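Local coordinates for exported protein (Bacteroides fragilis, PDB 4I17) that is of unknown function but, as an exported protein built of tetratricopeptide (TPR) repeats, probably serves as an all-helical scaffold for binding other proteins, at residues A[83-86]-A[87-91]; A[65-68]-A[69-73]; A[134-137]-A[138-142]. All coordinates share one frame; numbering follows the deposited sequence.

Interaction 1: residues A[83-86]-A[87-91]; sequences SAAY and RDMKN
M89, a selenomethionine, lays its terminal methyl over one face of the Y86 ring in a CH-pi contact displaced toward the rim where CD1 lies. CE of M89 stands 3.9 Å from the centroid of the Y86 ring. The selenium itself sits obliquely to the ring, 4.9 Å from the centroid, in a Met-aromatic contact. The bend at the end of the chain (chi3 -97°) folds CE back over the ring, where it also meets A85 CB at 4.1 Å. N91 runs alongside the same tyrosine with its amide almost perpendicular to the ring, ND2 4.1 Å from CD1.

A second, more exposed contact lies at R87, whose chain, in one of its two conformers, bends at chi3 and brings the flat of its guanidinium over A84, with NH2 3.6 Å from CB.

Backbone bonds carry the helix to its end. The amides of R87, D88 and M89 reach the carbonyls of S83, A84 and A85, the last at a poorer angle of 138°. K90 then takes positive phi, and N91 N returns to Y86 O at 2.9 Å while K90 N bonds R87 O; this pair is a Schellman motif. N91 is at once the N-cap of the next helix, its OD1 accepting from the amide of E94.

The turn therefore joins helix 75-88 to helix 92-105 with hardly a linker. A85 and Y86 pack on A61 and A62 of helix 58-70, M89 touches Y58 there, and Y86 reaches E94 and T98 of helix 92-105.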
# COMPACT_ATOMS: atom_id res chain seq x y z
N SER A 83 -1.58 8.48 7.75
CA SER A 83 -1.86 7.07 7.46
C SER A 83 -1.48 6.20 8.67
O SER A 83 -2.26 5.33 9.06
CB SER A 83 -1.12 6.60 6.21
OG SER A 83 0.25 6.32 6.46
N ALA A 84 -0.29 6.45 9.27
CA ALA A 84 0.19 5.69 10.42
C ALA A 84 -0.76 5.79 11.60
O ALA A 84 -0.95 4.82 12.34
CB ALA A 84 1.59 6.14 10.84
N ALA A 85 -1.35 6.98 11.80
CA ALA A 85 -2.31 7.20 12.88
C ALA A 85 -3.54 6.30 12.67
O ALA A 85 -4.00 5.67 13.61
CB ALA A 85 -2.72 8.67 12.94
N TYR A 86 -4.01 6.18 11.41
CA TYR A 86 -5.16 5.30 11.10
C TYR A 86 -4.79 3.82 11.22
O TYR A 86 -5.62 3.05 11.71
CB TYR A 86 -5.73 5.64 9.73
CG TYR A 86 -6.64 6.85 9.83
CD1 TYR A 86 -7.85 6.77 10.50
CD2 TYR A 86 -6.29 8.06 9.24
CE1 TYR A 86 -8.70 7.87 10.58
CE2 TYR A 86 -7.12 9.18 9.35
CZ TYR A 86 -8.33 9.07 10.00
OH TYR A 86 -9.19 10.14 10.05
N ARG A 87 -3.55 3.44 10.87
CA ARG A 87 -3.01 2.08 11.04
C ARG A 87 -3.05 1.73 12.55
O ARG A 87 -3.48 0.65 12.94
CB ARG A 87 -1.57 2.03 10.49
CG ARG A 87 -0.95 0.62 10.38
CD ARG A 87 0.42 0.63 9.72
NE ARG A 87 1.40 1.41 10.48
CZ ARG A 87 2.32 2.22 9.95
NH1 ARG A 87 2.43 2.33 8.63
NH2 ARG A 87 3.14 2.90 10.73
N ASP A 88 -2.62 2.68 13.40
CA ASP A 88 -2.60 2.54 14.87
C ASP A 88 -4.03 2.45 15.44
O ASP A 88 -4.25 1.77 16.45
CB ASP A 88 -1.84 3.70 15.49
CG ASP A 88 -0.34 3.71 15.24
OD1 ASP A 88 0.23 2.62 15.03
OD2 ASP A 88 0.27 4.81 15.31
N MSE A 89 -5.02 3.07 14.77
CA MSE A 89 -6.46 2.95 15.11
C MSE A 89 -7.06 1.67 14.54
O MSE A 89 -8.27 1.45 14.69
CB MSE A 89 -7.25 4.14 14.59
CG MSE A 89 -7.12 5.38 15.46
SE MSE A 89 -8.09 6.88 14.67
CE MSE A 89 -6.69 7.87 13.71
N LYS A 90 -6.23 0.84 13.85
CA LYS A 90 -6.61 -0.43 13.20
C LYS A 90 -7.72 -0.16 12.17
O LYS A 90 -8.73 -0.88 12.08
CB LYS A 90 -6.99 -1.52 14.23
CG LYS A 90 -5.92 -1.66 15.33
CD LYS A 90 -5.89 -3.02 15.98
CE LYS A 90 -4.51 -3.36 16.50
NZ LYS A 90 -4.09 -2.47 17.62
N ASN A 91 -7.53 0.92 11.38
CA ASN A 91 -8.50 1.28 10.37
C ASN A 91 -7.82 1.18 9.02
O ASN A 91 -7.23 2.15 8.56
CB ASN A 91 -9.05 2.70 10.64
CG ASN A 91 -10.16 3.11 9.71
OD1 ASN A 91 -10.30 2.61 8.61
ND2 ASN A 91 -10.90 4.12 10.08

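Interaction 2: residues A[65-68]-A[69-73]; sequences FDIA and IKKNY
A68 and Y73 meet across a Schellman motif that ends helix 58-70, with N72 at positive phi as its C-prime residue. Its two backbone bonds run from Y73 N to A68 O, 2.9 Å and nearly straight at 170°, and from N72 N to I69 O. A68 O also takes a weak bond from K71 N. Before the turn, I69, K70 and K71 donate their amides to the carbonyls of F65, D66 and I67 in ordinary helical fashion.

A68 and Y73 are the one apolar side-chain pair: A68 CB lies at the edge of the Y73 ring, near its plane.

Charged ends look beyond the turn. In one of its two conformers K71 runs beside I67, its ammonium NZ 4.1 Å from the methyl CG2 of I67; bends at chi2 and chi4 bring NZ round to donate to the carbonyl of N39. D66 OD1 forms a salt bridge with K82 of helix 75-88. A68 and I69 rest on A78 of helix 75-88, and Y73 reaches V43 and Y46 of helix 42-54. With its CG1 beside the backbone N (chi1 -65°), I69 sets that methylene against the carbonyl of the preceding turn, CG1 3.2 Å from F65 O.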
# COMPACT_ATOMS: atom_id res chain seq x y z
N PHE A 65 -1.77 16.28 11.58
CA PHE A 65 -1.13 16.06 10.26
C PHE A 65 -1.98 16.71 9.14
O PHE A 65 -1.43 17.20 8.17
CB PHE A 65 -0.92 14.57 10.00
CG PHE A 65 0.12 13.95 10.90
CD1 PHE A 65 1.43 14.42 10.91
CD2 PHE A 65 -0.20 12.85 11.71
CE1 PHE A 65 2.41 13.80 11.68
CE2 PHE A 65 0.78 12.23 12.48
CZ PHE A 65 2.09 12.70 12.45
N ASP A 66 -3.32 16.76 9.31
CA ASP A 66 -4.21 17.39 8.33
C ASP A 66 -3.91 18.89 8.18
O ASP A 66 -4.04 19.43 7.09
CB ASP A 66 -5.68 17.20 8.76
CG ASP A 66 -6.46 16.12 8.03
OD1 ASP A 66 -6.21 15.92 6.81
OD2 ASP A 66 -7.39 15.55 8.64
N ILE A 67 -3.53 19.56 9.28
CA ILE A 67 -3.18 20.99 9.30
C ILE A 67 -1.96 21.16 8.42
O ILE A 67 -1.95 22.01 7.54
CB ILE A 67 -2.96 21.57 10.73
CG1 ILE A 67 -4.28 21.52 11.56
CG2 ILE A 67 -2.41 23.02 10.67
CD1 ILE A 67 -4.11 21.87 13.07
N ALA A 68 -0.94 20.32 8.63
CA ALA A 68 0.27 20.37 7.80
C ALA A 68 -0.08 20.12 6.34
O ALA A 68 0.41 20.83 5.46
CB ALA A 68 1.29 19.34 8.29
N ILE A 69 -0.98 19.13 6.06
CA ILE A 69 -1.37 18.82 4.69
C ILE A 69 -2.05 20.03 4.05
O ILE A 69 -1.70 20.38 2.92
CB ILE A 69 -2.25 17.56 4.62
CG1 ILE A 69 -1.45 16.33 5.07
CG2 ILE A 69 -2.83 17.35 3.18
CD1 ILE A 69 -2.30 15.02 5.29
N LYS A 70 -2.99 20.66 4.77
CA LYS A 70 -3.72 21.79 4.20
C LYS A 70 -2.80 23.01 3.98
O LYS A 70 -3.08 23.81 3.09
CB LYS A 70 -4.93 22.14 5.07
CG LYS A 70 -6.09 21.19 4.87
CD LYS A 70 -7.22 21.48 5.84
CE LYS A 70 -8.32 20.45 5.75
NZ LYS A 70 -9.33 20.65 6.82
N LYS A 71 -1.68 23.11 4.73
CA LYS A 71 -0.73 24.21 4.52
C LYS A 71 0.38 23.80 3.53
O LYS A 71 1.34 24.56 3.34
CB LYS A 71 -0.12 24.68 5.85
CG LYS A 71 -1.11 25.16 6.92
CD LYS A 71 -1.91 26.42 6.54
CE LYS A 71 -2.46 27.14 7.75
NZ LYS A 71 -3.48 26.34 8.49
N ASN A 72 0.27 22.61 2.89
CA ASN A 72 1.23 22.09 1.89
C ASN A 72 2.61 21.97 2.48
O ASN A 72 3.60 22.27 1.82
CB ASN A 72 1.31 23.04 0.66
CG ASN A 72 -0.01 23.48 0.10
OD1 ASN A 72 -0.38 24.66 0.15
ND2 ASN A 72 -0.74 22.54 -0.41
N TYR A 73 2.68 21.58 3.76
CA TYR A 73 3.96 21.49 4.45
C TYR A 73 4.39 20.05 4.59
O TYR A 73 3.62 19.24 5.13
CB TYR A 73 3.85 22.12 5.86
CG TYR A 73 5.10 21.89 6.68
CD1 TYR A 73 6.30 22.51 6.34
CD2 TYR A 73 5.10 21.01 7.75
CE1 TYR A 73 7.48 22.23 7.03
CE2 TYR A 73 6.26 20.75 8.47
CZ TYR A 73 7.46 21.34 8.09
OH TYR A 73 8.61 21.08 8.79

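Interaction 3: residues A[134-137]-A[138-142]; sequences EKAE and ENYKH
N139 reaches back one turn to K135, and its CB, CG and ND2 in turn approach the K135 carbonyl. CB lies 3.6 Å from K135 O. CG, placed beside the backbone N by a chi1 of -77°, keeps that distance, and the amide then swings ND2 to 2.7 Å from K135 O in a hydrogen bond of 157°. K135 O lies close to the amide plane of N139, but the donor stands above the carbonyl plane. N139 N comes to K135 O from the other face at 3.1 Å, so a single residue grips this carbonyl with two bonds.

Elsewhere the backbone pairs E138, Y140 and K141 with E134, A136 and E137. Y140 settles against the A136 carbonyl, CD2 3.2 Å from A136 O, and its CE2 touches A136 CB at 4.2 Å. E137 and K141 run side by side, OE2 3.7 Å from CE; that carboxylate oxygen has its polar partners in K198 and Y202.

Helix 133-143 packs on two neighbours: N139 lies against Y120, E123 and F127 of helix 110-129, whereas E137 and Y140 meet L159 of helix 149-174.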
# COMPACT_ATOMS: atom_id res chain seq x y z
N GLU A 134 -10.32 -13.47 -8.11
CA GLU A 134 -10.78 -12.14 -8.55
C GLU A 134 -10.30 -11.01 -7.62
O GLU A 134 -9.87 -9.96 -8.10
CB GLU A 134 -12.34 -12.13 -8.64
CG GLU A 134 -12.93 -10.79 -9.08
CD GLU A 134 -14.44 -10.74 -9.24
OE1 GLU A 134 -15.16 -11.07 -8.27
OE2 GLU A 134 -14.90 -10.31 -10.32
N LYS A 135 -10.39 -11.22 -6.29
CA LYS A 135 -10.00 -10.19 -5.35
C LYS A 135 -8.49 -10.11 -5.25
O LYS A 135 -7.96 -9.00 -5.10
CB LYS A 135 -10.66 -10.37 -3.98
CG LYS A 135 -12.10 -9.85 -3.96
CD LYS A 135 -12.76 -9.97 -2.61
CE LYS A 135 -14.23 -9.61 -2.65
NZ LYS A 135 -15.06 -10.63 -3.36
N ALA A 136 -7.77 -11.25 -5.41
CA ALA A 136 -6.30 -11.20 -5.42
C ALA A 136 -5.84 -10.36 -6.60
O ALA A 136 -4.96 -9.50 -6.46
CB ALA A 136 -5.72 -12.60 -5.49
N GLU A 137 -6.47 -10.57 -7.76
CA GLU A 137 -6.12 -9.86 -8.99
C GLU A 137 -6.39 -8.37 -8.85
O GLU A 137 -5.52 -7.57 -9.21
CB GLU A 137 -6.88 -10.45 -10.20
CG GLU A 137 -6.50 -9.72 -11.49
CD GLU A 137 -7.20 -10.19 -12.75
OE1 GLU A 137 -8.33 -10.71 -12.63
OE2 GLU A 137 -6.60 -10.08 -13.84
N GLU A 138 -7.57 -8.00 -8.30
CA GLU A 138 -7.92 -6.59 -8.07
C GLU A 138 -6.85 -5.88 -7.22
O GLU A 138 -6.44 -4.77 -7.55
CB GLU A 138 -9.29 -6.48 -7.39
CG GLU A 138 -10.37 -5.87 -8.26
CD GLU A 138 -10.37 -4.35 -8.37
OE1 GLU A 138 -10.43 -3.68 -7.32
OE2 GLU A 138 -10.35 -3.84 -9.51
N ASN A 139 -6.41 -6.53 -6.13
CA ASN A 139 -5.41 -5.96 -5.22
C ASN A 139 -4.03 -5.88 -5.88
O ASN A 139 -3.39 -4.82 -5.83
CB ASN A 139 -5.38 -6.75 -3.91
CG ASN A 139 -6.55 -6.36 -3.06
OD1 ASN A 139 -6.54 -5.32 -2.40
ND2 ASN A 139 -7.64 -7.10 -3.15
N TYR A 140 -3.56 -6.96 -6.53
CA TYR A 140 -2.26 -6.86 -7.19
C TYR A 140 -2.29 -5.81 -8.31
O TYR A 140 -1.30 -5.12 -8.48
CB TYR A 140 -1.80 -8.19 -7.77
CG TYR A 140 -1.55 -9.29 -6.76
CD1 TYR A 140 -0.77 -9.05 -5.63
CD2 TYR A 140 -1.97 -10.60 -7.01
CE1 TYR A 140 -0.43 -10.08 -4.76
CE2 TYR A 140 -1.65 -11.64 -6.13
CZ TYR A 140 -0.88 -11.37 -5.01
OH TYR A 140 -0.52 -12.38 -4.16
N LYS A 141 -3.42 -5.65 -9.02
CA LYS A 141 -3.52 -4.59 -10.06
C LYS A 141 -3.36 -3.21 -9.47
O LYS A 141 -2.69 -2.35 -10.08
CB LYS A 141 -4.85 -4.69 -10.81
CG LYS A 141 -4.83 -5.82 -11.81
CD LYS A 141 -5.64 -5.46 -13.05
CE LYS A 141 -5.49 -6.51 -14.11
NZ LYS A 141 -5.28 -5.95 -15.47
N HIS A 142 -3.91 -2.98 -8.27
CA HIS A 142 -3.73 -1.68 -7.60
C HIS A 142 -2.27 -1.44 -7.26
O HIS A 142 -1.80 -0.30 -7.34
CB HIS A 142 -4.56 -1.60 -6.33
CG HIS A 142 -6.00 -1.29 -6.56
ND1 HIS A 142 -6.42 -0.02 -6.94
CD2 HIS A 142 -7.10 -2.08 -6.39
CE1 HIS A 142 -7.74 -0.08 -7.00
NE2 HIS A 142 -8.20 -1.30 -6.70

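How the interactions relate
From the N terminus the three contacts come in series, none enclosing or crossing another, and each closes only a turn or so of chain. Interaction 2 lies at the link between helices 58-70 and 75-88, interaction 1 at the link between helices 75-88 and 92-105. They occupy the C-terminal ends of helices 58-70 and 75-88, which follow each other in the chain; their centres are 18 Å apart and their nearest atoms about 5 Å, without touching. Interaction 3 lies farther on and takes in one nearly complete short helix, 133-143, set against helices 110-129 and 149-174. Its centre is 22 Å from that of interaction 1 and 32 Å from that of interaction 2.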